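Local structure of tail spike protein (Acinetobacter phage vB_AbaP_AS12, 6EU4) at residues R459-G463 / A464-G468; T488-R491 / G492-G495; T553-Y556 / G557-Y560; P575-T578 / N579-D582. The protein probably serves as the phage's trimeric host-recognition spike, binding and perhaps degrading the capsular polysaccharide of Acinetobacter baumannii. All coordinates share one frame; numbering follows the deposited sequence. Where two conformers were deposited one is given.

Contact 1: residues R459-G463 / A464-G468; sequences RYQDG and AKFSG
Gln-461 and Phe-466 meet in a local contact across the turn where strand 458-462 ends and the chain swings round before strand 468-471. Their side chains cross at about a right angle: the terminal NE2 of Gln-461 lies 4.0 Å from Phe-466 CD1, with the amide and ring planes 32° apart. In both residues CG stands anti to the carbonyl carbon (chi1 -62° in Gln-461), and the glutamine continues extended, which carries its amide as far as the ring. That amide also gives a hydrogen bond to Asp-452, so a polar tip suits this buried place. The far edge of the ring takes the backbone: Asp-462 O sits near the ring plane, 3.6 Å from Phe-466 CD2. The turn itself is closed by Phe-466 N, which bonds to Gly-463 O at 2.9 Å, the donor lying above the carbonyl plane. Gly-463 suits its corner because its positive phi (108°) would press any CB against the preceding carbonyl oxygen. Asp-462 turns to the other side, its OD1 receiving a weak bond from Gly-463 N and its OD2 pairing with Tyr-445. Val-414 and Glu-416, together with Pro-419 of the third subunit, pack on the phenylalanine, while residues 459-461 join a parallel ladder with the second subunit. Gly-463 to Phe-466 thus form a type I beta turn, set at the end of the parallel-stranded, probably beta-helical body, where strands pair between subunits.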
ATOM      1  N   ARG A 459      -8.114  -2.493  23.277  1.00 15.27           N
ATOM      2  CA  ARG A 459      -8.859  -2.293  22.045  1.00 16.53           C
ATOM      3  C   ARG A 459     -10.305  -1.981  22.403  1.00 17.42           C
ATOM      4  O   ARG A 459     -10.968  -2.777  23.074  1.00 18.47           O
ATOM      5  CB  ARG A 459      -8.784  -3.533  21.160  1.00 16.10           C
ATOM      6  CG  ARG A 459      -9.405  -3.341  19.794  1.00 16.69           C
ATOM      7  CD  ARG A 459      -9.291  -4.617  18.972  1.00 18.94           C
ATOM      8  NE  ARG A 459      -9.686  -4.434  17.588  1.00 20.54           N
ATOM      9  CZ  ARG A 459      -9.469  -5.332  16.631  1.00 25.60           C
ATOM     10  NH1 ARG A 459      -8.859  -6.488  16.921  1.00 27.32           N
ATOM     11  NH2 ARG A 459      -9.863  -5.089  15.386  1.00 25.57           N
ATOM     12  N   TYR A 460     -10.784  -0.824  21.961  1.00 14.34           N
ATOM     13  CA  TYR A 460     -12.163  -0.400  22.165  1.00 13.72           C
ATOM     14  C   TYR A 460     -12.900  -0.474  20.841  1.00 16.24           C
ATOM     15  O   TYR A 460     -12.490   0.158  19.862  1.00 17.86           O
ATOM     16  CB  TYR A 460     -12.208   1.019  22.729  1.00 15.22           C
ATOM     17  CG  TYR A 460     -11.605   1.103  24.104  1.00 17.04           C
ATOM     18  CD1 TYR A 460     -10.233   1.333  24.281  1.00 18.20           C
ATOM     19  CD2 TYR A 460     -12.397   0.915  25.233  1.00 19.35           C
ATOM     20  CE1 TYR A 460      -9.683   1.394  25.544  1.00 18.15           C
ATOM     21  CE2 TYR A 460     -11.852   0.977  26.500  1.00 18.47           C
ATOM     22  CZ  TYR A 460     -10.496   1.206  26.646  1.00 19.80           C
ATOM     23  OH  TYR A 460      -9.984   1.254  27.908  1.00 19.81           O
ATOM     24  N   GLN A 461     -13.987  -1.238  20.817  1.00 14.09           N
ATOM     25  CA  GLN A 461     -14.867  -1.333  19.664  1.00 14.89           C
ATOM     26  C   GLN A 461     -16.278  -0.922  20.079  1.00 15.16           C
ATOM     27  O   GLN A 461     -16.819  -1.438  21.070  1.00 15.05           O
ATOM     28  CB  GLN A 461     -14.879  -2.760  19.097  1.00 15.88           C
ATOM     29  CG  GLN A 461     -13.532  -3.252  18.597  1.00 18.41           C
ATOM     30  CD  GLN A 461     -13.581  -4.685  18.101  1.00 21.23           C
ATOM     31  OE1 GLN A 461     -14.053  -5.574  18.798  1.00 23.28           O
ATOM     32  NE2 GLN A 461     -13.105  -4.910  16.890  1.00 21.65           N
ATOM     33  N   ASP A 462     -16.877  -0.009  19.319  1.00 15.15           N
ATOM     34  CA  ASP A 462     -18.233   0.438  19.617  1.00 14.09           C
ATOM     35  C   ASP A 462     -18.890   0.933  18.336  1.00 14.09           C
ATOM     36  O   ASP A 462     -18.220   1.358  17.398  1.00 14.75           O
ATOM     37  CB  ASP A 462     -18.193   1.543  20.675  1.00 14.86           C
ATOM     38  CG  ASP A 462     -19.505   1.712  21.431  1.00 17.12           C
ATOM     39  OD1 ASP A 462     -20.475   0.976  21.169  1.00 15.81           O
ATOM     40  OD2 ASP A 462     -19.550   2.599  22.312  1.00 18.14           O
ATOM     41  N   GLY A 463     -20.215   0.893  18.305  1.00 14.47           N
ATOM     42  CA  GLY A 463     -20.957   1.473  17.206  1.00 15.83           C
ATOM     43  C   GLY A 463     -21.570   0.403  16.314  1.00 17.39           C
ATOM     44  O   GLY A 463     -21.321  -0.795  16.456  1.00 16.54           O
ATOM     45  N   ALA A 464     -22.385   0.875  15.368  1.00 18.57           N
ATOM     46  CA  ALA A 464     -23.168  -0.048  14.544  1.00 19.83           C
ATOM     47  C   ALA A 464     -22.301  -0.943  13.657  1.00 19.19           C
ATOM     48  O   ALA A 464     -22.758  -2.022  13.254  1.00 20.44           O
ATOM     49  CB  ALA A 464     -24.150   0.726  13.673  1.00 24.30           C
ATOM     50  N   LYS A 465     -21.091  -0.524  13.320  1.00 16.40           N
ATOM     51  CA  LYS A 465     -20.224  -1.369  12.507  1.00 16.31           C
ATOM     52  C   LYS A 465     -19.599  -2.497  13.315  1.00 17.71           C
ATOM     53  O   LYS A 465     -18.991  -3.402  12.730  1.00 17.58           O
ATOM     54  CB  LYS A 465     -19.146  -0.517  11.855  1.00 19.99           C
ATOM     55  CG  LYS A 465     -19.736   0.471  10.832  1.00 24.79           C
ATOM     56  CD  LYS A 465     -18.704   1.091   9.967  1.00 29.96           C
ATOM     57  CE  LYS A 465     -19.365   2.081   8.995  1.00 34.28           C
ATOM     58  NZ  LYS A 465     -20.341   1.411   8.080  1.00 35.30           N
ATOM     59  N   PHE A 466     -19.754  -2.477  14.641  1.00 16.76           N
ATOM     60  CA  PHE A 466     -19.150  -3.461  15.532  1.00 15.91           C
ATOM     61  C   PHE A 466     -20.233  -3.965  16.474  1.00 16.57           C
ATOM     62  O   PHE A 466     -20.212  -3.735  17.691  1.00 16.52           O
ATOM     63  CB  PHE A 466     -17.976  -2.857  16.282  1.00 15.41           C
ATOM     64  CG  PHE A 466     -16.914  -2.327  15.381  1.00 17.05           C
ATOM     65  CD1 PHE A 466     -16.024  -3.194  14.767  1.00 18.46           C
ATOM     66  CD2 PHE A 466     -16.809  -0.983  15.114  1.00 16.30           C
ATOM     67  CE1 PHE A 466     -15.057  -2.725  13.937  1.00 17.06           C
ATOM     68  CE2 PHE A 466     -15.841  -0.516  14.266  1.00 17.08           C
ATOM     69  CZ  PHE A 466     -14.971  -1.389  13.670  1.00 18.07           C
ATOM     70  N   SER A 467     -21.209  -4.663  15.904  1.00 17.83           N
ATOM     71  CA  SER A 467     -22.356  -5.145  16.661  0.50 18.32           C
ATOM     72  C   SER A 467     -22.099  -6.488  17.323  1.00 18.04           C
ATOM     73  O   SER A 467     -22.637  -6.759  18.401  1.00 16.17           O
ATOM     74  CB  SER A 467     -23.573  -5.279  15.744  0.50 20.19           C
ATOM     75  OG  SER A 467     -24.658  -5.887  16.425  0.50 20.97           O
ATOM     76  N   GLY A 468     -21.302  -7.340  16.693  1.00 16.95           N
ATOM     77  CA  GLY A 468     -21.098  -8.665  17.253  1.00 13.80           C
ATOM     78  C   GLY A 468     -19.907  -9.349  16.623  1.00 15.52           C
ATOM     79  O   GLY A 468     -19.351  -8.896  15.618  1.00 13.96           O
TER

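Contact 2: residues T488-R491 / G492-G495; sequences TNLR and GSLG
An alpha-turn, a single helical turn closed by an i+4 to i backbone bond, joins Leu-490 to Leu-494. Leu-494 N donates to Leu-490 O at 3.2 Å with an N-H...O angle of 147°, approaching from above the carbonyl plane. The intervening Arg-491, Gly-492 and Ser-493 all have helical backbone angles. On the apolar side the two leucines come together loosely, CD1 of Leu-490 being 4.3 Å from CD1 of Leu-494; each holds CG anti to its own carbonyl carbon, and branched aliphatic chains suit this buried flank. Ser-493 is exposed, yet with chi1 at 60°, which sets OG between backbone N and carbonyl carbon, its OG lies 3.9 Å from Leu-490 CD2. Water takes up polar groups that the turn leaves over. One molecule donates to Asn-489 O and accepts from Gly-492 N at 2.9 Å, with only a weak link to Ser-493 OG. A second donates to both Arg-491 O and Leu-494 O, bridging two carbonyls of the same turn at 2.7 Å each. Arg-491 bends at chi3 and sends its guanidinium away to Asn-535 and to Ser-533 O, whereas Leu-490 O has a further donor in Gln-524. The turn lies in the connection between strands 474-481 and 496-501, and both leucines rest on Leu-499 of the second strand; Leu-494 also packs on Ser-476 of the third subunit.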
ATOM      1  N   THR A 488     -18.811  -3.282  42.957  1.00 20.57           N
ATOM      2  CA  THR A 488     -20.166  -2.773  42.843  1.00 20.71           C
ATOM      3  C   THR A 488     -20.278  -1.658  41.816  1.00 21.56           C
ATOM      4  O   THR A 488     -21.360  -1.460  41.249  1.00 22.19           O
ATOM      5  CB  THR A 488     -20.620  -2.304  44.220  1.00 25.19           C
ATOM      6  OG1 THR A 488     -20.606  -3.432  45.100  1.00 23.82           O
ATOM      7  CG2 THR A 488     -22.023  -1.693  44.187  1.00 26.18           C
ATOM      8  N   ASN A 489     -19.184  -0.961  41.526  1.00 21.05           N
ATOM      9  CA  ASN A 489     -19.204   0.217  40.664  1.00 22.59           C
ATOM     10  C   ASN A 489     -18.475  -0.022  39.344  1.00 22.31           C
ATOM     11  O   ASN A 489     -17.795   0.871  38.827  1.00 21.95           O
ATOM     12  CB  ASN A 489     -18.609   1.420  41.396  1.00 26.05           C
ATOM     13  CG  ASN A 489     -19.311   1.706  42.709  1.00 31.53           C
ATOM     14  OD1 ASN A 489     -20.502   1.438  42.859  1.00 30.98           O
ATOM     15  ND2 ASN A 489     -18.570   2.262  43.675  1.00 35.74           N
ATOM     16  N   LEU A 490     -18.633  -1.219  38.767  1.00 19.32           N
ATOM     17  CA  LEU A 490     -18.065  -1.563  37.466  1.00 18.27           C
ATOM     18  C   LEU A 490     -19.141  -1.733  36.399  1.00 18.98           C
ATOM     19  O   LEU A 490     -18.883  -2.336  35.347  1.00 18.57           O
ATOM     20  CB  LEU A 490     -17.226  -2.842  37.566  1.00 18.60           C
ATOM     21  CG  LEU A 490     -16.052  -2.807  38.541  1.00 20.93           C
ATOM     22  CD1 LEU A 490     -15.363  -4.176  38.618  1.00 22.72           C
ATOM     23  CD2 LEU A 490     -15.044  -1.741  38.126  1.00 23.05           C
ATOM     24  N   ARG A 491     -20.345  -1.209  36.650  1.00 17.71           N
ATOM     25  CA  ARG A 491     -21.452  -1.351  35.713  1.00 18.70           C
ATOM     26  C   ARG A 491     -21.349  -0.390  34.536  1.00 17.30           C
ATOM     27  O   ARG A 491     -21.911  -0.658  33.466  1.00 17.08           O
ATOM     28  CB  ARG A 491     -22.765  -1.126  36.463  1.00 19.92           C
ATOM     29  CG  ARG A 491     -22.894  -2.098  37.645  1.00 20.06           C
ATOM     30  CD  ARG A 491     -24.076  -1.786  38.492  1.00 18.53           C
ATOM     31  NE  ARG A 491     -25.326  -2.215  37.885  1.00 18.24           N
ATOM     32  CZ  ARG A 491     -26.499  -2.088  38.493  1.00 18.94           C
ATOM     33  NH1 ARG A 491     -26.546  -1.543  39.699  1.00 20.65           N
ATOM     34  NH2 ARG A 491     -27.620  -2.502  37.911  1.00 17.71           N
ATOM     35  N   GLY A 492     -20.664   0.733  34.723  1.00 19.81           N
ATOM     36  CA  GLY A 492     -20.458   1.689  33.644  1.00 21.27           C
ATOM     37  C   GLY A 492     -19.251   1.391  32.771  1.00 20.74           C
ATOM     38  O   GLY A 492     -19.241   1.729  31.582  1.00 23.84           O
ATOM     39  N   SER A 493     -18.234   0.743  33.335  1.00 20.08           N
ATOM     40  CA  SER A 493     -16.950   0.606  32.661  1.00 21.64           C
ATOM     41  C   SER A 493     -16.720  -0.775  32.065  1.00 21.95           C
ATOM     42  O   SER A 493     -15.901  -0.909  31.149  1.00 22.07           O
ATOM     43  CB  SER A 493     -15.810   0.922  33.635  1.00 23.21           C
ATOM     44  OG  SER A 493     -15.804   0.057  34.755  1.00 25.44           O
ATOM     45  N   LEU A 494     -17.407  -1.799  32.555  1.00 17.21           N
ATOM     46  CA  LEU A 494     -17.250  -3.151  32.050  1.00 15.85           C
ATOM     47  C   LEU A 494     -18.619  -3.790  31.844  1.00 15.83           C
ATOM     48  O   LEU A 494     -19.574  -3.484  32.565  1.00 16.10           O
ATOM     49  CB  LEU A 494     -16.422  -4.012  33.015  1.00 17.32           C
ATOM     50  CG  LEU A 494     -14.975  -3.601  33.296  1.00 21.32           C
ATOM     51  CD1 LEU A 494     -14.439  -4.388  34.468  1.00 21.12           C
ATOM     52  CD2 LEU A 494     -14.102  -3.808  32.067  1.00 20.65           C
ATOM     53  N   GLY A 495     -18.711  -4.656  30.833  1.00 14.47           N
ATOM     54  CA  GLY A 495     -19.919  -5.423  30.577  1.00 13.73           C
ATOM     55  C   GLY A 495     -19.778  -6.818  31.159  1.00 14.08           C
ATOM     56  O   GLY A 495     -19.661  -6.992  32.379  1.00 15.93           O
TER
HETATM   57  O   HOH W   1     -18.394   1.722  36.279  1.00 26.03           O
HETATM   58  O   HOH W   2     -22.245  -3.293  33.046  1.00 17.03           O

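Contact 3: residues T553-Y556 / G557-Y560; sequences TGDY and GQAY
Gly-557, Gln-558 and Tyr-560 give up the most surface as the chain leaves strand 547-554 and doubles back on itself. Gly-557 takes the third position of a tight turn, with positive phi (78°); lacking CB, it avoids a collision with Tyr-556 O, which is why glycine belongs there. Next to it, Gln-558 N closes the turn on Asp-555 O at 2.9 Å, a fairly straight bond (157°) whose donor stands above the carbonyl plane. The aliphatic parts of these two residues also meet alongside one another, Gln-558 CG lying 3.8 Å from Asp-555 CB. Bent at chi2 (-72°), the glutamine folds over toward the aspartate end. A water then joins the polar tips: it donates to Asp-555 OD2 at 2.7 Å and accepts only a weak bond from Gln-558 NE2. Asp-555 OD1 receives a weak bond from Tyr-556 N. Another water accepts from Asp-555 N at 2.9 Å and lies within hydrogen-bonding reach of Ala-559 O. Farther along, Tyr-560 swings its ring to the strand end. Its CD1 edge faces Thr-553 O, near the ring plane and 3.5 Å away, while Gly-554 N lies obliquely to the ring; the absence of a side chain at Gly-554 lets the tyrosine come this close. Arg-552 makes a cation-pi contact with the same ring, which also packs on Asn-535 and Gln-537 of strand 535-542. Asp-555 to Gln-558 form a type II beta turn, here reversing the chain at the strand's end.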
ATOM      1  N   THR A 553     -27.547  -9.952  41.634  1.00 15.53           N
ATOM      2  CA  THR A 553     -28.029  -9.306  40.424  1.00 15.18           C
ATOM      3  C   THR A 553     -28.264  -7.833  40.686  1.00 15.08           C
ATOM      4  O   THR A 553     -28.510  -7.410  41.818  1.00 15.58           O
ATOM      5  CB  THR A 553     -29.340  -9.924  39.926  1.00 15.38           C
ATOM      6  OG1 THR A 553     -30.301  -9.892  40.974  1.00 17.30           O
ATOM      7  CG2 THR A 553     -29.126 -11.359  39.468  1.00 16.66           C
ATOM      8  N   GLY A 554     -28.226  -7.071  39.599  1.00 15.81           N
ATOM      9  CA  GLY A 554     -28.577  -5.664  39.620  1.00 16.77           C
ATOM     10  C   GLY A 554     -29.544  -5.339  38.505  1.00 15.86           C
ATOM     11  O   GLY A 554     -29.242  -5.533  37.325  1.00 15.80           O
ATOM     12  N   ASP A 555     -30.730  -4.869  38.874  1.00 15.88           N
ATOM     13  CA  ASP A 555     -31.736  -4.496  37.899  1.00 16.13           C
ATOM     14  C   ASP A 555     -31.345  -3.177  37.240  1.00 17.63           C
ATOM     15  O   ASP A 555     -30.617  -2.362  37.811  1.00 17.27           O
ATOM     16  CB  ASP A 555     -33.094  -4.397  38.599  1.00 16.82           C
ATOM     17  CG  ASP A 555     -34.296  -4.429  37.647  1.00 20.25           C
ATOM     18  OD1 ASP A 555     -34.135  -4.585  36.411  1.00 19.70           O
ATOM     19  OD2 ASP A 555     -35.438  -4.290  38.175  1.00 21.23           O
ATOM     20  N   TYR A 556     -31.814  -2.995  36.013  1.00 17.60           N
ATOM     21  CA  TYR A 556     -31.589  -1.765  35.269  1.00 18.09           C
ATOM     22  C   TYR A 556     -32.118  -0.574  36.063  1.00 17.97           C
ATOM     23  O   TYR A 556     -33.310  -0.514  36.384  1.00 18.74           O
ATOM     24  CB  TYR A 556     -32.295  -1.884  33.924  1.00 19.06           C
ATOM     25  CG  TYR A 556     -31.998  -0.805  32.918  1.00 20.06           C
ATOM     26  CD1 TYR A 556     -32.712   0.390  32.916  1.00 23.62           C
ATOM     27  CD2 TYR A 556     -31.029  -0.995  31.952  1.00 21.50           C
ATOM     28  CE1 TYR A 556     -32.452   1.374  31.975  1.00 23.50           C
ATOM     29  CE2 TYR A 556     -30.761  -0.015  30.999  1.00 23.69           C
ATOM     30  CZ  TYR A 556     -31.485   1.160  31.019  1.00 24.94           C
ATOM     31  OH  TYR A 556     -31.228   2.145  30.091  1.00 29.56           O
ATOM     32  N   GLY A 557     -31.230   0.368  36.390  1.00 20.73           N
ATOM     33  CA  GLY A 557     -31.611   1.535  37.163  1.00 23.52           C
ATOM     34  C   GLY A 557     -31.759   1.309  38.652  1.00 24.00           C
ATOM     35  O   GLY A 557     -32.246   2.201  39.358  1.00 24.19           O
ATOM     36  N   GLN A 558     -31.354   0.155  39.156  1.00 19.98           N
ATOM     37  CA  GLN A 558     -31.431  -0.155  40.576  1.00 21.12           C
ATOM     38  C   GLN A 558     -30.057  -0.550  41.091  1.00 19.72           C
ATOM     39  O   GLN A 558     -29.210  -1.045  40.346  1.00 19.97           O
ATOM     40  CB  GLN A 558     -32.409  -1.309  40.857  1.00 18.83           C
ATOM     41  CG  GLN A 558     -33.815  -1.080  40.369  1.00 21.11           C
ATOM     42  CD  GLN A 558     -34.587  -0.045  41.204  1.00 29.95           C
ATOM     43  OE1 GLN A 558     -34.189   0.315  42.312  1.00 30.12           O
ATOM     44  NE2 GLN A 558     -35.699   0.420  40.664  1.00 34.46           N
ATOM     45  N   ALA A 559     -29.867  -0.376  42.398  1.00 20.75           N
ATOM     46  CA  ALA A 559     -28.664  -0.873  43.047  1.00 22.63           C
ATOM     47  C   ALA A 559     -28.657  -2.402  43.055  1.00 20.62           C
ATOM     48  O   ALA A 559     -29.701  -3.059  42.947  1.00 19.29           O
ATOM     49  CB  ALA A 559     -28.572  -0.350  44.478  1.00 25.64           C
ATOM     50  N   TYR A 560     -27.460  -2.971  43.209  1.00 20.16           N
ATOM     51  CA  TYR A 560     -27.327  -4.414  43.340  1.00 17.95           C
ATOM     52  C   TYR A 560     -28.168  -4.929  44.499  1.00 19.03           C
ATOM     53  O   TYR A 560     -28.253  -4.310  45.571  1.00 20.28           O
ATOM     54  CB  TYR A 560     -25.872  -4.809  43.576  1.00 17.31           C
ATOM     55  CG  TYR A 560     -25.028  -5.038  42.328  1.00 17.04           C
ATOM     56  CD1 TYR A 560     -25.217  -6.162  41.532  1.00 17.38           C
ATOM     57  CD2 TYR A 560     -24.030  -4.144  41.971  1.00 18.86           C
ATOM     58  CE1 TYR A 560     -24.417  -6.393  40.405  1.00 17.55           C
ATOM     59  CE2 TYR A 560     -23.227  -4.364  40.849  1.00 19.23           C
ATOM     60  CZ  TYR A 560     -23.426  -5.477  40.072  1.00 17.07           C
ATOM     61  OH  TYR A 560     -22.635  -5.670  38.959  1.00 18.26           O
TER
HETATM   62  O   HOH W   3     -31.294  -4.797  41.710  1.00 15.52           O
HETATM   63  O   HOH W   4     -36.772  -1.914  38.393  1.00 31.27           O

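Contact 4: residues P575-T578 / N579-D582; sequences PAAT and NTYD
Thr-578 and Asn-579 form the bend between the two segments, neither of which is a regular helix or strand. Thr-578 is extended, whereas Asn-579 adopts the left-handed helical region (phi 53°, psi 41°), which asparagine tolerates better than most residues with a side chain. A water bridges the bend, donating to Ala-577 O at 2.7 Å and accepting from Tyr-581 N at 2.8 Å. The side chain of Thr-580 then reaches back to the carbonyl two residues earlier: its OG1 donates to Thr-578 O at 2.7 Å from above the carbonyl plane. The same hydroxyl oxygen lies 3.7 Å from the methyl CB of Ala-577. This irregular bend lies near the C-terminal end of the modelled chain, where it contacts both other subunits of the trimeric spike: Thr-578 OG1 bonds to Thr-589 N of the second subunit, and Ala-576 packs on Tyr-569 of the third. With its OG1 beside the backbone N, Thr-580 places its CG2 anti to that N, and this methyl lies 3.6 Å above the plane of the Tyr-581 ring, over its centre; threonine, with a hydroxyl and a methyl on one carbon, can serve a polar and an apolar partner at once. At the ring's edge, Pro-575 CB comes within 3.9 Å of Tyr-581 CD2, an apolar proline ring suiting an aromatic edge. Ala-576 adds a looser touch, its CB standing 4.5 Å from CE2 of Tyr-581.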
ATOM      1  N   PRO A 575     -28.681 -20.408  57.084  1.00 24.72           N
ATOM      2  CA  PRO A 575     -29.419 -19.309  56.447  1.00 24.76           C
ATOM      3  C   PRO A 575     -28.818 -17.949  56.755  1.00 25.42           C
ATOM      4  O   PRO A 575     -28.173 -17.735  57.787  1.00 26.90           O
ATOM      5  CB  PRO A 575     -30.826 -19.410  57.058  1.00 28.25           C
ATOM      6  CG  PRO A 575     -30.899 -20.677  57.738  1.00 30.67           C
ATOM      7  CD  PRO A 575     -29.513 -21.151  58.037  1.00 28.51           C
ATOM      8  N   ALA A 576     -29.098 -16.997  55.854  1.00 26.32           N
ATOM      9  CA  ALA A 576     -28.598 -15.633  56.003  1.00 24.10           C
ATOM     10  C   ALA A 576     -29.180 -14.921  57.213  1.00 27.24           C
ATOM     11  O   ALA A 576     -28.573 -13.957  57.695  1.00 27.45           O
ATOM     12  CB  ALA A 576     -28.902 -14.824  54.742  1.00 22.84           C
ATOM     13  N   ALA A 577     -30.341 -15.353  57.698  1.00 24.55           N
ATOM     14  CA  ALA A 577     -30.960 -14.791  58.891  1.00 28.23           C
ATOM     15  C   ALA A 577     -31.728 -15.898  59.589  1.00 28.67           C
ATOM     16  O   ALA A 577     -32.274 -16.794  58.938  1.00 28.79           O
ATOM     17  CB  ALA A 577     -31.907 -13.626  58.555  1.00 29.57           C
ATOM     18  N   THR A 578     -31.767 -15.832  60.922  1.00 30.54           N
ATOM     19  CA  THR A 578     -32.422 -16.860  61.712  1.00 29.60           C
ATOM     20  C   THR A 578     -33.941 -16.727  61.642  1.00 30.92           C
ATOM     21  O   THR A 578     -34.484 -15.641  61.412  1.00 30.43           O
ATOM     22  CB  THR A 578     -31.951 -16.789  63.171  1.00 33.03           C
ATOM     23  OG1 THR A 578     -32.289 -18.007  63.845  1.00 32.12           O
ATOM     24  CG2 THR A 578     -32.571 -15.586  63.916  1.00 33.80           C
ATOM     25  N   ASN A 579     -34.627 -17.861  61.820  1.00 31.37           N
ATOM     26  CA  ASN A 579     -36.084 -17.877  61.996  1.00 32.50           C
ATOM     27  C   ASN A 579     -36.792 -17.121  60.868  1.00 31.62           C
ATOM     28  O   ASN A 579     -37.775 -16.399  61.081  1.00 30.38           O
ATOM     29  CB  ASN A 579     -36.459 -17.302  63.361  1.00 34.19           C
ATOM     30  CG  ASN A 579     -37.897 -17.562  63.724  1.00 35.79           C
ATOM     31  OD1 ASN A 579     -38.493 -18.540  63.275  1.00 34.93           O
ATOM     32  ND2 ASN A 579     -38.465 -16.691  64.560  1.00 36.57           N
ATOM     33  N   THR A 580     -36.303 -17.308  59.656  1.00 30.28           N
ATOM     34  CA  THR A 580     -36.784 -16.587  58.486  1.00 30.86           C
ATOM     35  C   THR A 580     -37.146 -17.515  57.340  1.00 30.09           C
ATOM     36  O   THR A 580     -38.212 -17.350  56.742  1.00 27.95           O
ATOM     37  CB  THR A 580     -35.700 -15.565  58.044  1.00 30.80           C
ATOM     38  OG1 THR A 580     -35.477 -14.622  59.106  1.00 33.28           O
ATOM     39  CG2 THR A 580     -36.114 -14.805  56.790  1.00 29.49           C
ATOM     40  N   TYR A 581     -36.311 -18.509  57.048  1.00 29.18           N
ATOM     41  CA  TYR A 581     -36.449 -19.338  55.862  1.00 25.99           C
ATOM     42  C   TYR A 581     -36.873 -20.752  56.240  1.00 26.35           C
ATOM     43  O   TYR A 581     -36.554 -21.252  57.325  1.00 26.88           O
ATOM     44  CB  TYR A 581     -35.134 -19.364  55.077  1.00 24.78           C
ATOM     45  CG  TYR A 581     -34.693 -17.972  54.655  1.00 24.33           C
ATOM     46  CD1 TYR A 581     -35.381 -17.274  53.666  1.00 24.33           C
ATOM     47  CD2 TYR A 581     -33.613 -17.346  55.264  1.00 25.81           C
ATOM     48  CE1 TYR A 581     -34.993 -15.990  53.275  1.00 23.73           C
ATOM     49  CE2 TYR A 581     -33.214 -16.058  54.880  1.00 26.34           C
ATOM     50  CZ  TYR A 581     -33.912 -15.387  53.896  1.00 25.39           C
ATOM     51  OH  TYR A 581     -33.523 -14.114  53.520  1.00 25.91           O
ATOM     52  N   ASP A 582     -37.614 -21.388  55.336  1.00 25.16           N
ATOM     53  CA  ASP A 582     -38.220 -22.684  55.594  1.00 23.67           C
ATOM     54  C   ASP A 582     -37.553 -23.770  54.762  1.00 24.04           C
ATOM     55  O   ASP A 582     -37.019 -23.506  53.680  1.00 22.31           O
ATOM     56  CB  ASP A 582     -39.713 -22.695  55.252  1.00 25.41           C
ATOM     57  CG  ASP A 582     -40.554 -21.815  56.158  1.00 26.74           C
ATOM     58  OD1 ASP A 582     -40.155 -21.550  57.316  1.00 28.00           O
ATOM     59  OD2 ASP A 582     -41.663 -21.427  55.703  1.00 27.33           O
TER
HETATM   60  O   HOH W   5     -33.988 -18.839  58.578  1.00 24.77           O

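In the fold
The four contacts follow one another along the chain; contacts 1 to 3 close local turns and contact 4 a bend, and none nests within or crosses another. Contact 1 turns the chain after strand 458-462, at the end of the parallel strand stack. Contact 2 lies in the loop between strands 474-481 and 496-501, its centre about 18 Å from that of contact 1. Contact 3 begins on the last residues of strand 547-554, in the same six-stranded sheet, and turns the chain back. Only contacts 2 and 3 touch: Arg-491 NH1 and NH2 probably bond to Gln-558 O and Asp-555 O, and Arg-491 makes a cation-pi contact with Tyr-560. Contact 4, its centre about 24 Å from that of contact 3, bends the chain among neighbouring subunits.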